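Local coordinates for NusG domain II-containing protein (Ruminococcus gnavus, PDB 4ESN) that is of unknown function but carries a NusG domain II-like beta fold that binds a zinc ion through three cysteines, at residues V22-E27 and E41-N46; A35-I40 and R47-N52; N52-M57 and A72-G77; D61-L66 and C82-V87. All coordinates share one frame; numbering follows the deposited sequence. Where two conformers were deposited one is given.

In the fold
Two small antiparallel sheets build the domain, and contact 1, the buried one, packs them together mainly through aliphatic side chains, without a hydrogen bond. Contact 2 is the hairpin 38-42/46-51 itself, lying near the surface and rich in polar bonds on one face, largely apolar on the other; it shares strand 38-42 with contact 1. In contact 3 the loop 72-77 pairs by backbone with the outer strand 54-60 of that three-stranded sheet, and a backbone bond between Arg-49 and Lys-56 joins this strand to contact 2. Contact 4, on the opposite side of the chain's centre from contacts 2 and 3, adds metal coordination to loop-loop packing, and its Asn-85 is hydrogen-bonded to Asn-46 of contact 1.

Contact 1. Residues V22-E27 and E41-N46; sequences VTVDGE and EIQDGN
The side-chain amide of Gln-43 meets Val-24 CG1 through OE1, 3.8 Å away; the methyl lies beyond the oxygen and obliquely off the amide plane. The carboxylate of Asp-25 comes up loosely beside it, Asp-25 OD2 lying 4.4 Å from Gln-43 OE1. Here two oxygens face each other, with no hydrogen bond between them, and both residues are exposed. Behind them is the interface of two antiparallel sheets in a NusG domain II-like fold: Val-22 and Val-24 come from strand 19-24 of the four-stranded sheet, Ile-42 from the end of strand 38-42 of the three-stranded one. A type I' turn from Val-24 to Glu-27, with Gly-26 at positive phi, leads into strand 27-33; on the other side Ile-42 N bonds to Asn-46 O at 2.7 Å and closes the loop into strand 46-51. No hydrogen bond joins the segments, and the hold is aliphatic. Leu-48 and Val-87 also pack on Ile-42, and Tyr-29 lies against Val-24 and Gln-43. Val-22 and Ile-42 reach toward each other tip to tip, Val-22 CG1 to Ile-42 CD1 being 3.9 Å. Ile-42 has CG2 anti to its own N (CG1 at chi1 -53°), which carries that methyl to Val-24. There the fit is tight: Val-24 CG2 and Ile-42 CG2 are 3.4 Å apart.

Contact 2. Residues A35-I40 and R47-N52; sequences AKDQTI and RLRIQN
This is the antiparallel hairpin of strands 38-42 and 46-51, with Gln-38 opposite Ile-50 and Ile-40 opposite Leu-48 as hydrogen-bonded pairs, and Thr-39 opposite Arg-49 as the non-hydrogen-bonded pair between them. Each hydrogen-bonded pair exchanges two backbone bonds; Ile-40 N to Leu-48 O is 2.8 Å and almost straight at 173°. The face carrying Gln-38, Ile-40, Leu-48 and Ile-50 is mostly apolar. Ile-40 CD1 is its meeting point, 3.6 Å from Ile-50 CD1 and also touching Leu-48 CD2, and Tyr-32 packs against Gln-38, Ile-40 and Ile-50. On the other face Arg-49 folds its guanidinium back over the partner strand, the chain bending at CG (chi2 55°), so that Gln-38 N and Asp-37 CA lie over one face. Thr-39 OG1 sits at its edge and accepts from Arg-49 NH1 at 3.3 Å, tentatively, as Thr-39 has two conformers. Arg-49 grips Gln-51 OE1 side-on, with NE (3.0 Å) from above the carbonyl plane and with NH2 (2.8 Å), which limits turning of the guanidinium. Asp-37 OD2 to Arg-49 NH2, at 3.9 Å, is a long salt bridge, whereas Asp-37 OD1 accepts from Asn-52 N at 3.2 Å, 33° out of the carboxylate plane. An apolar face turned inward and a charged, hydrogen-bonding face turned outward mark an amphipathic beta hairpin.

Contact 3. Residues N52-M57 and A72-G77; sequences NGQAKM and AISRTG
The two segments run antiparallel and make one hydrogen-bonded pair, Ala-55 with Ile-73. Ala-55 N donates to Ile-73 O at 2.9 Å, and Ile-73 N returns the bond to Ala-55 O. Weaker CA-H...O contacts flank the pair, Ala-72 CA lying 3.2 Å from Ala-55 O. Loop 72-77 thus attaches as a single bridge to strand 54-60, an outer strand of the three-stranded sheet. Beneath the bridge Ala-55 CB touches Ile-73 CG1 at 3.9 Å, and this side continues inward to Leu-48 and Val-91. On the other side Ala-72 CB fits between Gln-54 and Lys-56, 3.9 Å from Gln-54 CD. Lys-56 was modelled in two conformers; in one of them the chain bends at CG (chi2 92°) to pass along Ala-72, with NZ hydrogen-bonded to Gln-70 O. Ser-74 CB meets Gly-53 O at 3.3 Å. One water links Gln-54 NE2, which donates to it, with Ser-74 OG, though both distances are modelled so short that their values are doubtful. The chemistry implies an attachment resting on two main-chain bonds and aliphatic contact, to which the water adds at most a tentative link.

Contact 4. Residues D61-L66 and C82-V87; sequences DCPDQL and CLPNQV. With ZN (zinc ion), chain C.
Asn-85 ND2 gives hydrogen bonds to two acceptors: across the contact to Asp-61 OD1 at 3.0 Å, and to Asn-46 OD1 at the start of strand 46-51. The aspartate oxygen is met from nearly straight beyond its C-O bond, with the carboxylate and amide planes 58° apart. This bond ties the two loops together beside the metal site. There Cys-62 SG binds the zinc ion at 2.3 Å and Cys-82 SG binds it at 2.4 Å; Cys-67 is the third protein ligand, and a water at 2.2 Å from the zinc ion fills the fourth place. The two sulfurs arrive by different torsions: in Cys-62 SG stands between backbone N and carbonyl carbon (chi1 63°), in Cys-82 it is anti to N (chi1 174°). Pro-84 and Asn-85 sit in a type I turn from Leu-83 to Gln-86, followed by a G1 beta bulge facing Cys-82. Asn-85 N donates a weak bond to Cys-82 SG, which might slightly offset the negative charge of that sulfur. Asp-64 belongs to the second shell. Its OD2 rests 3.4 Å from Pro-84 CG, and the proline ring also reaches Cys-62 CB. The other oxygen, Asp-64 OD1, accepts from the metal-bound water at 2.7 Å and from Leu-66 N at 2.8 Å, the latter an Asx turn that holds the carboxylate; the zinc-bound water is thus probably oriented by the second shell.

Contact 1. Residues V22-E27 and E41-N46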
loop_
_atom_site.group_PDB
_atom_site.type_symbol
_atom_site.label_atom_id
_atom_site.label_comp_id
_atom_site.label_asym_id
_atom_site.label_seq_id
_atom_site.Cartn_x
_atom_site.Cartn_y
_atom_site.Cartn_z
ATOM N N VAL A 22 7.336 -7.747 0.796
ATOM C CA VAL A 22 7.925 -6.521 1.288
ATOM C C VAL A 22 8.770 -5.924 0.146
ATOM O O VAL A 22 9.626 -6.617 -0.430
ATOM C CB VAL A 22 8.742 -6.716 2.600
ATOM C CG1 VAL A 22 9.551 -5.466 2.942
ATOM C CG2 VAL A 22 7.832 -7.076 3.780
ATOM N N THR A 23 8.492 -4.658 -0.199
ATOM C CA THR A 23 9.294 -3.920 -1.173
ATOM C C THR A 23 9.833 -2.690 -0.458
ATOM O O THR A 23 9.129 -2.095 0.362
ATOM C CB THR A 23 8.561 -3.558 -2.501
ATOM O OG1 THR A 23 7.709 -2.450 -2.286
ATOM C CG2 THR A 23 7.761 -4.706 -3.093
ATOM N N VAL A 24 11.107 -2.381 -0.695
ATOM C CA VAL A 24 11.777 -1.185 -0.181
ATOM C C VAL A 24 12.337 -0.484 -1.399
ATOM O O VAL A 24 13.078 -1.102 -2.172
ATOM C CB VAL A 24 12.860 -1.463 0.894
ATOM C CG1 VAL A 24 13.358 -0.164 1.521
ATOM C CG2 VAL A 24 12.351 -2.418 1.957
ATOM N N ASP A 25 11.921 0.775 -1.614
ATOM C CA ASP A 25 12.310 1.610 -2.760
ATOM C C ASP A 25 11.999 0.878 -4.096
ATOM O O ASP A 25 12.788 0.939 -5.040
ATOM C CB ASP A 25 13.806 2.032 -2.674
ATOM C CG ASP A 25 14.272 2.536 -1.303
ATOM O OD1 ASP A 25 13.804 3.616 -0.871
ATOM O OD2 ASP A 25 15.149 1.877 -0.692
ATOM N N GLY A 26 10.867 0.171 -4.136
ATOM C CA GLY A 26 10.418 -0.560 -5.314
ATOM C C GLY A 26 11.043 -1.924 -5.559
ATOM O O GLY A 26 10.620 -2.632 -6.483
ATOM N N GLU A 27 12.056 -2.308 -4.755
ATOM C CA GLU A 27 12.725 -3.601 -4.902
ATOM C C GLU A 27 12.129 -4.616 -3.922
ATOM O O GLU A 27 12.027 -4.313 -2.730
ATOM C CB GLU A 27 14.238 -3.460 -4.662
ATOM C CG GLU A 27 14.932 -2.408 -5.525
ATOM C CD GLU A 27 16.012 -1.577 -4.849
ATOM O OE1 GLU A 27 15.878 -1.280 -3.637
ATOM O OE2 GLU A 27 16.973 -1.186 -5.548
ATOM N N GLU A 41 12.806 -7.161 10.296
ATOM C CA GLU A 41 13.413 -5.853 10.530
ATOM C C GLU A 41 13.827 -5.358 9.166
ATOM O O GLU A 41 14.726 -5.938 8.549
ATOM C CB GLU A 41 14.572 -5.954 11.539
ATOM C CG GLU A 41 14.069 -6.510 12.864
ATOM C CD GLU A 41 15.026 -6.640 14.039
ATOM O OE1 GLU A 41 16.084 -5.966 14.041
ATOM O OE2 GLU A 41 14.692 -7.397 14.982
ATOM N N ILE A 42 13.087 -4.356 8.661
ATOM C CA ILE A 42 13.231 -3.830 7.313
ATOM C C ILE A 42 14.166 -2.653 7.378
ATOM O O ILE A 42 13.741 -1.540 7.649
ATOM C CB ILE A 42 11.825 -3.507 6.704
ATOM C CG1 ILE A 42 10.878 -4.710 6.793
ATOM C CG2 ILE A 42 11.932 -3.065 5.268
ATOM C CD1 ILE A 42 9.329 -4.381 6.725
ATOM N N GLN A 43 15.461 -2.919 7.209
ATOM C CA GLN A 43 16.555 -1.927 7.287
ATOM C C GLN A 43 16.605 -1.393 8.712
ATOM O O GLN A 43 16.447 -2.191 9.637
ATOM C CB GLN A 43 16.425 -0.800 6.229
ATOM C CG GLN A 43 16.231 -1.328 4.804
ATOM C CD GLN A 43 17.155 -0.687 3.814
ATOM O OE1 GLN A 43 16.767 0.229 3.071
ATOM N NE2 GLN A 43 18.394 -1.171 3.778
ATOM N N ASP A 44 16.773 -0.067 8.900
ATOM C CA ASP A 44 16.839 0.532 10.238
ATOM C C ASP A 44 15.530 1.260 10.643
ATOM O O ASP A 44 15.422 1.714 11.798
ATOM C CB ASP A 44 18.059 1.511 10.364
ATOM C CG ASP A 44 18.351 2.473 9.204
ATOM O OD1 ASP A 44 18.968 2.034 8.212
ATOM O OD2 ASP A 44 18.131 3.700 9.369
ATOM N N GLY A 45 14.572 1.372 9.703
ATOM C CA GLY A 45 13.368 2.168 9.899
ATOM C C GLY A 45 12.024 1.519 10.117
ATOM O O GLY A 45 11.069 2.231 10.445
ATOM N N ASN A 46 11.901 0.205 9.879
ATOM C CA ASN A 46 10.601 -0.433 10.014
ATOM C C ASN A 46 10.728 -1.851 10.519
ATOM O O ASN A 46 11.684 -2.570 10.165
ATOM C CB ASN A 46 9.847 -0.460 8.661
ATOM C CG ASN A 46 9.520 0.896 8.091
ATOM O OD1 ASN A 46 10.349 1.528 7.454
ATOM N ND2 ASN A 46 8.328 1.401 8.363
#

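Contact 2. Residues A35-I40 and R47-N52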
loop_
_atom_site.group_PDB
_atom_site.type_symbol
_atom_site.label_atom_id
_atom_site.label_comp_id
_atom_site.label_asym_id
_atom_site.label_seq_id
_atom_site.Cartn_x
_atom_site.Cartn_y
_atom_site.Cartn_z
ATOM N N ALA A 35 1.560 -17.934 7.732
ATOM C CA ALA A 35 1.324 -19.103 8.601
ATOM C C ALA A 35 2.434 -19.275 9.652
ATOM O O ALA A 35 2.299 -20.120 10.527
ATOM C CB ALA A 35 1.198 -20.378 7.762
ATOM N N LYS A 36 3.521 -18.489 9.567
ATOM C CA LYS A 36 4.612 -18.609 10.519
ATOM C C LYS A 36 4.878 -17.281 11.202
ATOM O O LYS A 36 5.144 -16.284 10.525
ATOM C CB LYS A 36 5.882 -19.138 9.820
ATOM C CG LYS A 36 6.126 -20.620 10.124
ATOM C CD LYS A 36 5.223 -21.552 9.349
ATOM C CE LYS A 36 5.312 -22.968 9.855
ATOM N NZ LYS A 36 4.278 -23.830 9.222
ATOM N N ASP A 37 4.797 -17.276 12.539
ATOM C CA ASP A 37 5.076 -16.119 13.378
ATOM C C ASP A 37 6.538 -15.719 13.211
ATOM O O ASP A 37 7.433 -16.558 13.323
ATOM C CB ASP A 37 4.763 -16.403 14.857
ATOM C CG ASP A 37 3.288 -16.568 15.166
ATOM O OD1 ASP A 37 2.452 -16.379 14.229
ATOM O OD2 ASP A 37 2.958 -16.872 16.343
ATOM N N GLN A 38 6.761 -14.473 12.817
ATOM C CA GLN A 38 8.106 -13.977 12.555
ATOM C C GLN A 38 8.127 -12.470 12.627
ATOM O O GLN A 38 7.083 -11.832 12.560
ATOM C CB GLN A 38 8.651 -14.498 11.201
ATOM C CG GLN A 38 7.808 -14.149 9.983
ATOM C CD GLN A 38 8.088 -15.044 8.800
ATOM O OE1 GLN A 38 9.195 -15.056 8.253
ATOM N NE2 GLN A 38 7.052 -15.762 8.343
ATOM N N THR A 39 9.321 -11.917 12.812
ATOM C CA THR A 39 9.598 -10.495 12.919
ATOM C C THR A 39 10.560 -10.150 11.775
ATOM O O THR A 39 11.600 -10.813 11.641
ATOM C CB THR A 39 10.136 -10.249 14.336
ATOM O OG1 THR A 39 9.046 -10.366 15.268
ATOM C CG2 THR A 39 10.850 -8.917 14.488
ATOM N N ILE A 40 10.216 -9.164 10.951
ATOM C CA ILE A 40 11.041 -8.732 9.831
ATOM C C ILE A 40 11.502 -7.308 10.109
ATOM O O ILE A 40 10.701 -6.362 10.141
ATOM C CB ILE A 40 10.361 -8.886 8.423
ATOM C CG1 ILE A 40 9.743 -10.311 8.199
ATOM C CG2 ILE A 40 11.337 -8.573 7.292
ATOM C CD1 ILE A 40 8.406 -10.568 8.685
ATOM N N ARG A 47 9.749 -2.266 11.322
ATOM C CA ARG A 47 9.728 -3.635 11.799
ATOM C C ARG A 47 8.331 -4.177 11.635
ATOM O O ARG A 47 7.367 -3.615 12.174
ATOM C CB ARG A 47 10.247 -3.747 13.232
ATOM C CG ARG A 47 10.284 -5.191 13.746
ATOM C CD ARG A 47 11.071 -5.337 15.038
ATOM N NE ARG A 47 10.457 -4.610 16.147
ATOM C CZ ARG A 47 10.927 -3.481 16.664
ATOM N NH1 ARG A 47 12.044 -2.935 16.180
ATOM N NH2 ARG A 47 10.303 -2.902 17.682
ATOM N N LEU A 48 8.227 -5.262 10.856
ATOM C CA LEU A 48 6.968 -5.950 10.569
ATOM C C LEU A 48 6.817 -7.147 11.454
ATOM O O LEU A 48 7.760 -7.906 11.626
ATOM C CB LEU A 48 6.949 -6.387 9.096
ATOM C CG LEU A 48 5.656 -7.037 8.589
ATOM C CD1 LEU A 48 4.556 -5.986 8.415
ATOM C CD2 LEU A 48 5.913 -7.781 7.290
ATOM N N ARG A 49 5.620 -7.341 12.009
ATOM C CA ARG A 49 5.358 -8.521 12.825
ATOM C C ARG A 49 4.310 -9.412 12.119
ATOM O O ARG A 49 3.229 -8.939 11.729
ATOM C CB ARG A 49 4.895 -8.106 14.229
ATOM C CG ARG A 49 4.490 -9.272 15.197
ATOM C CD ARG A 49 5.555 -10.350 15.417
ATOM N NE ARG A 49 5.000 -11.529 16.102
ATOM C CZ ARG A 49 5.665 -12.649 16.374
ATOM N NH1 ARG A 49 6.947 -12.763 16.062
ATOM N NH2 ARG A 49 5.058 -13.651 16.993
ATOM N N ILE A 50 4.658 -10.682 11.907
ATOM C CA ILE A 50 3.716 -11.651 11.392
ATOM C C ILE A 50 3.316 -12.478 12.603
ATOM O O ILE A 50 4.163 -13.088 13.252
ATOM C CB ILE A 50 4.213 -12.482 10.188
ATOM C CG1 ILE A 50 4.433 -11.555 8.966
ATOM C CG2 ILE A 50 3.180 -13.605 9.863
ATOM C CD1 ILE A 50 5.240 -12.127 7.919
ATOM N N GLN A 51 2.035 -12.439 12.947
ATOM C CA GLN A 51 1.513 -13.113 14.124
ATOM C C GLN A 51 0.085 -13.498 13.888
ATOM O O GLN A 51 -0.702 -12.665 13.423
ATOM C CB GLN A 51 1.624 -12.160 15.322
ATOM C CG GLN A 51 1.220 -12.738 16.669
ATOM C CD GLN A 51 1.863 -11.938 17.768
ATOM O OE1 GLN A 51 2.973 -12.239 18.194
ATOM N NE2 GLN A 51 1.220 -10.858 18.207
ATOM N N ASN A 52 -0.264 -14.753 14.226
ATOM C CA ASN A 52 -1.614 -15.305 14.090
ATOM C C ASN A 52 -2.192 -15.124 12.661
ATOM O O ASN A 52 -3.359 -14.760 12.515
ATOM C CB ASN A 52 -2.543 -14.693 15.138
ATOM C CG ASN A 52 -2.109 -14.941 16.562
ATOM O OD1 ASN A 52 -1.435 -15.926 16.890
ATOM N ND2 ASN A 52 -2.533 -14.062 17.447
#

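Contact 3. Residues N52-M57 and A72-G77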
loop_
_atom_site.group_PDB
_atom_site.type_symbol
_atom_site.label_atom_id
_atom_site.label_comp_id
_atom_site.label_asym_id
_atom_site.label_seq_id
_atom_site.Cartn_x
_atom_site.Cartn_y
_atom_site.Cartn_z
ATOM N N ASN A 52 -0.264 -14.753 14.226
ATOM C CA ASN A 52 -1.614 -15.305 14.090
ATOM C C ASN A 52 -2.192 -15.124 12.661
ATOM O O ASN A 52 -3.359 -14.760 12.515
ATOM C CB ASN A 52 -2.543 -14.693 15.138
ATOM C CG ASN A 52 -2.109 -14.941 16.562
ATOM O OD1 ASN A 52 -1.435 -15.926 16.890
ATOM N ND2 ASN A 52 -2.533 -14.062 17.447
ATOM N N GLY A 53 -1.366 -15.374 11.637
ATOM C CA GLY A 53 -1.771 -15.295 10.235
ATOM C C GLY A 53 -1.969 -13.884 9.704
ATOM O O GLY A 53 -2.567 -13.705 8.643
ATOM N N GLN A 54 -1.466 -12.874 10.429
ATOM C CA GLN A 54 -1.617 -11.465 10.054
ATOM C C GLN A 54 -0.299 -10.736 10.066
ATOM O O GLN A 54 0.532 -11.036 10.918
ATOM C CB GLN A 54 -2.530 -10.767 11.081
ATOM C CG GLN A 54 -4.001 -11.090 10.990
ATOM C CD GLN A 54 -4.749 -10.446 12.123
ATOM O OE1 GLN A 54 -4.263 -10.337 13.265
ATOM N NE2 GLN A 54 -5.958 -10.035 11.841
ATOM N N ALA A 55 -0.153 -9.710 9.198
ATOM C CA ALA A 55 1.007 -8.844 9.143
ATOM C C ALA A 55 0.633 -7.464 9.679
ATOM O O ALA A 55 -0.420 -6.924 9.333
ATOM C CB ALA A 55 1.550 -8.746 7.713
ATOM N N LYS A 56 1.480 -6.907 10.538
ATOM C CA LYS A 56 1.262 -5.595 11.158
ATOM C C LYS A 56 2.593 -4.868 11.291
ATOM O O LYS A 56 3.589 -5.501 11.633
ATOM C CB LYS A 56 0.618 -5.800 12.557
ATOM C CG LYS A 56 0.290 -4.537 13.356
ATOM C CD LYS A 56 -1.125 -4.038 13.113
ATOM C CE LYS A 56 -1.492 -2.908 14.047
ATOM N NZ LYS A 56 -2.891 -2.444 13.841
HETATM N N MSE A 57 2.616 -3.565 11.058
HETATM C CA MSE A 57 3.831 -2.767 11.263
HETATM C C MSE A 57 3.915 -2.529 12.761
HETATM O O MSE A 57 3.070 -1.821 13.311
HETATM C CB MSE A 57 3.817 -1.443 10.479
HETATM C CG MSE A 57 5.222 -0.816 10.413
HETATM SE SE MSE A 57 6.411 -1.849 9.231
HETATM C CE MSE A 57 5.660 -1.234 7.482
ATOM N N ALA A 72 -3.909 -4.655 10.892
ATOM C CA ALA A 72 -3.218 -5.859 10.441
ATOM C C ALA A 72 -3.890 -6.380 9.156
ATOM O O ALA A 72 -5.089 -6.180 8.958
ATOM C CB ALA A 72 -3.237 -6.924 11.538
ATOM N N ILE A 73 -3.100 -6.986 8.269
ATOM C CA ILE A 73 -3.563 -7.470 6.970
ATOM C C ILE A 73 -3.330 -8.983 6.862
ATOM O O ILE A 73 -2.328 -9.493 7.360
ATOM C CB ILE A 73 -2.888 -6.668 5.809
ATOM C CG1 ILE A 73 -1.322 -6.797 5.830
ATOM C CG2 ILE A 73 -3.334 -5.197 5.869
ATOM C CD1 ILE A 73 -0.547 -6.232 4.586
ATOM N N SER A 74 -4.255 -9.688 6.194
ATOM C CA SER A 74 -4.200 -11.139 6.008
ATOM C C SER A 74 -4.839 -11.575 4.687
ATOM O O SER A 74 -4.744 -12.746 4.330
ATOM C CB SER A 74 -4.892 -11.849 7.178
ATOM O OG SER A 74 -6.168 -11.300 7.478
ATOM N N ARG A 75 -5.496 -10.654 3.970
ATOM C CA ARG A 75 -6.193 -10.998 2.717
ATOM C C ARG A 75 -5.406 -10.520 1.487
ATOM O O ARG A 75 -4.814 -9.432 1.516
ATOM C CB ARG A 75 -7.590 -10.391 2.710
ATOM C CG ARG A 75 -8.688 -11.383 2.893
ATOM C CD ARG A 75 -9.799 -10.802 3.749
ATOM N NE ARG A 75 -9.545 -11.059 5.167
ATOM C CZ ARG A 75 -9.614 -10.143 6.125
ATOM N NH1 ARG A 75 -9.959 -8.892 5.833
ATOM N NH2 ARG A 75 -9.336 -10.466 7.380
ATOM N N THR A 76 -5.410 -11.341 0.417
ATOM C CA THR A 76 -4.688 -11.059 -0.817
ATOM C C THR A 76 -5.116 -9.671 -1.359
ATOM O O THR A 76 -6.301 -9.323 -1.382
ATOM C CB THR A 76 -4.821 -12.234 -1.814
ATOM O OG1 THR A 76 -3.890 -12.066 -2.880
ATOM C CG2 THR A 76 -6.244 -12.434 -2.352
ATOM N N GLY A 77 -4.115 -8.875 -1.707
ATOM C CA GLY A 77 -4.311 -7.519 -2.206
ATOM C C GLY A 77 -4.169 -6.436 -1.156
ATOM O O GLY A 77 -3.794 -5.315 -1.504
HETATM O O HOH W 1 -6.856 -9.938 9.491
#

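Contact 4. Residues D61-L66 and C82-V87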
loop_
_atom_site.group_PDB
_atom_site.type_symbol
_atom_site.label_atom_id
_atom_site.label_comp_id
_atom_site.label_asym_id
_atom_site.label_seq_id
_atom_site.Cartn_x
_atom_site.Cartn_y
_atom_site.Cartn_z
ATOM N N ASP A 61 10.565 4.278 12.472
ATOM C CA ASP A 61 11.245 5.518 12.874
ATOM C C ASP A 61 10.695 6.749 12.105
ATOM O O ASP A 61 11.249 7.841 12.227
ATOM C CB ASP A 61 12.773 5.390 12.678
ATOM C CG ASP A 61 13.294 5.461 11.245
ATOM O OD1 ASP A 61 12.473 5.371 10.294
ATOM O OD2 ASP A 61 14.524 5.581 11.069
ATOM N N CYS A 62 9.638 6.569 11.302
ATOM C CA CYS A 62 9.014 7.643 10.512
ATOM C C CYS A 62 8.335 8.675 11.439
ATOM O O CYS A 62 7.840 8.290 12.510
ATOM C CB CYS A 62 8.013 7.062 9.520
ATOM S SG CYS A 62 6.616 6.222 10.306
ATOM N N PRO A 63 8.263 9.973 11.042
ATOM C CA PRO A 63 7.644 10.980 11.930
ATOM C C PRO A 63 6.122 10.856 12.096
ATOM O O PRO A 63 5.622 11.093 13.203
ATOM C CB PRO A 63 7.982 12.314 11.249
ATOM C CG PRO A 63 9.076 12.011 10.280
ATOM C CD PRO A 63 8.815 10.609 9.825
ATOM N N ASP A 64 5.385 10.529 11.017
ATOM C CA ASP A 64 3.918 10.471 11.064
ATOM C C ASP A 64 3.374 9.214 11.797
ATOM O O ASP A 64 2.260 9.272 12.321
ATOM C CB ASP A 64 3.301 10.584 9.648
ATOM C CG ASP A 64 3.691 9.502 8.649
ATOM O OD1 ASP A 64 3.640 8.307 9.011
ATOM O OD2 ASP A 64 3.958 9.846 7.480
ATOM N N GLN A 65 4.131 8.083 11.798
ATOM C CA GLN A 65 3.761 6.817 12.459
ATOM C C GLN A 65 2.476 6.212 11.864
ATOM O O GLN A 65 1.836 5.380 12.515
ATOM C CB GLN A 65 3.590 7.032 13.987
ATOM C CG GLN A 65 4.886 7.372 14.723
ATOM C CD GLN A 65 5.781 6.164 14.825
ATOM O OE1 GLN A 65 5.473 5.195 15.522
ATOM N NE2 GLN A 65 6.886 6.177 14.089
ATOM N N LEU A 66 2.101 6.617 10.645
ATOM C CA LEU A 66 0.870 6.173 9.990
ATOM C C LEU A 66 0.863 4.665 9.718
ATOM O O LEU A 66 -0.174 4.034 9.926
ATOM C CB LEU A 66 0.598 6.960 8.684
ATOM C CG LEU A 66 0.074 8.403 8.855
ATOM C CD1 LEU A 66 -0.009 9.123 7.503
ATOM C CD2 LEU A 66 -1.325 8.427 9.524
ATOM N N CYS A 82 4.639 2.493 4.369
ATOM C CA CYS A 82 5.330 3.536 5.093
ATOM C C CYS A 82 5.909 4.413 4.048
ATOM O O CYS A 82 6.959 4.096 3.494
ATOM C CB CYS A 82 6.386 3.035 6.075
ATOM S SG CYS A 82 7.350 4.385 6.829
ATOM N N LEU A 83 5.161 5.460 3.698
ATOM C CA LEU A 83 5.539 6.409 2.671
ATOM C C LEU A 83 6.906 7.076 2.969
ATOM O O LEU A 83 7.750 7.052 2.074
ATOM C CB LEU A 83 4.431 7.465 2.482
ATOM C CG LEU A 83 4.244 7.989 1.082
ATOM C CD1 LEU A 83 3.853 6.858 0.117
ATOM C CD2 LEU A 83 3.177 9.065 1.053
ATOM N N PRO A 84 7.203 7.582 4.196
ATOM C CA PRO A 84 8.518 8.218 4.412
ATOM C C PRO A 84 9.707 7.273 4.186
ATOM O O PRO A 84 10.727 7.736 3.680
ATOM C CB PRO A 84 8.445 8.693 5.872
ATOM C CG PRO A 84 6.969 8.895 6.131
ATOM C CD PRO A 84 6.347 7.733 5.398
ATOM N N ASN A 85 9.580 5.959 4.497
ATOM C CA ASN A 85 10.694 5.030 4.291
ATOM C C ASN A 85 10.569 4.193 2.996
ATOM O O ASN A 85 11.408 3.326 2.755
ATOM C CB ASN A 85 10.885 4.114 5.512
ATOM C CG ASN A 85 11.276 4.857 6.781
ATOM O OD1 ASN A 85 11.788 5.973 6.756
ATOM N ND2 ASN A 85 10.994 4.280 7.928
ATOM N N GLN A 86 9.576 4.498 2.144
ATOM C CA GLN A 86 9.321 3.809 0.872
ATOM C C GLN A 86 9.169 2.274 1.055
ATOM O O GLN A 86 9.636 1.477 0.232
ATOM C CB GLN A 86 10.413 4.138 -0.161
ATOM C CG GLN A 86 10.445 5.603 -0.555
ATOM C CD GLN A 86 11.831 6.003 -0.955
ATOM O OE1 GLN A 86 12.226 5.872 -2.119
ATOM N NE2 GLN A 86 12.621 6.439 0.022
ATOM N N VAL A 87 8.503 1.879 2.139
ATOM C CA VAL A 87 8.257 0.485 2.438
ATOM C C VAL A 87 6.819 0.159 2.070
ATOM O O VAL A 87 5.899 0.843 2.508
ATOM C CB VAL A 87 8.562 0.109 3.919
ATOM C CG1 VAL A 87 8.095 -1.337 4.227
ATOM C CG2 VAL A 87 10.042 0.285 4.248
HETATM ZN ZN ZN C . 5.858 4.814 8.605
HETATM O O HOH W 2 4.125 5.962 7.768
#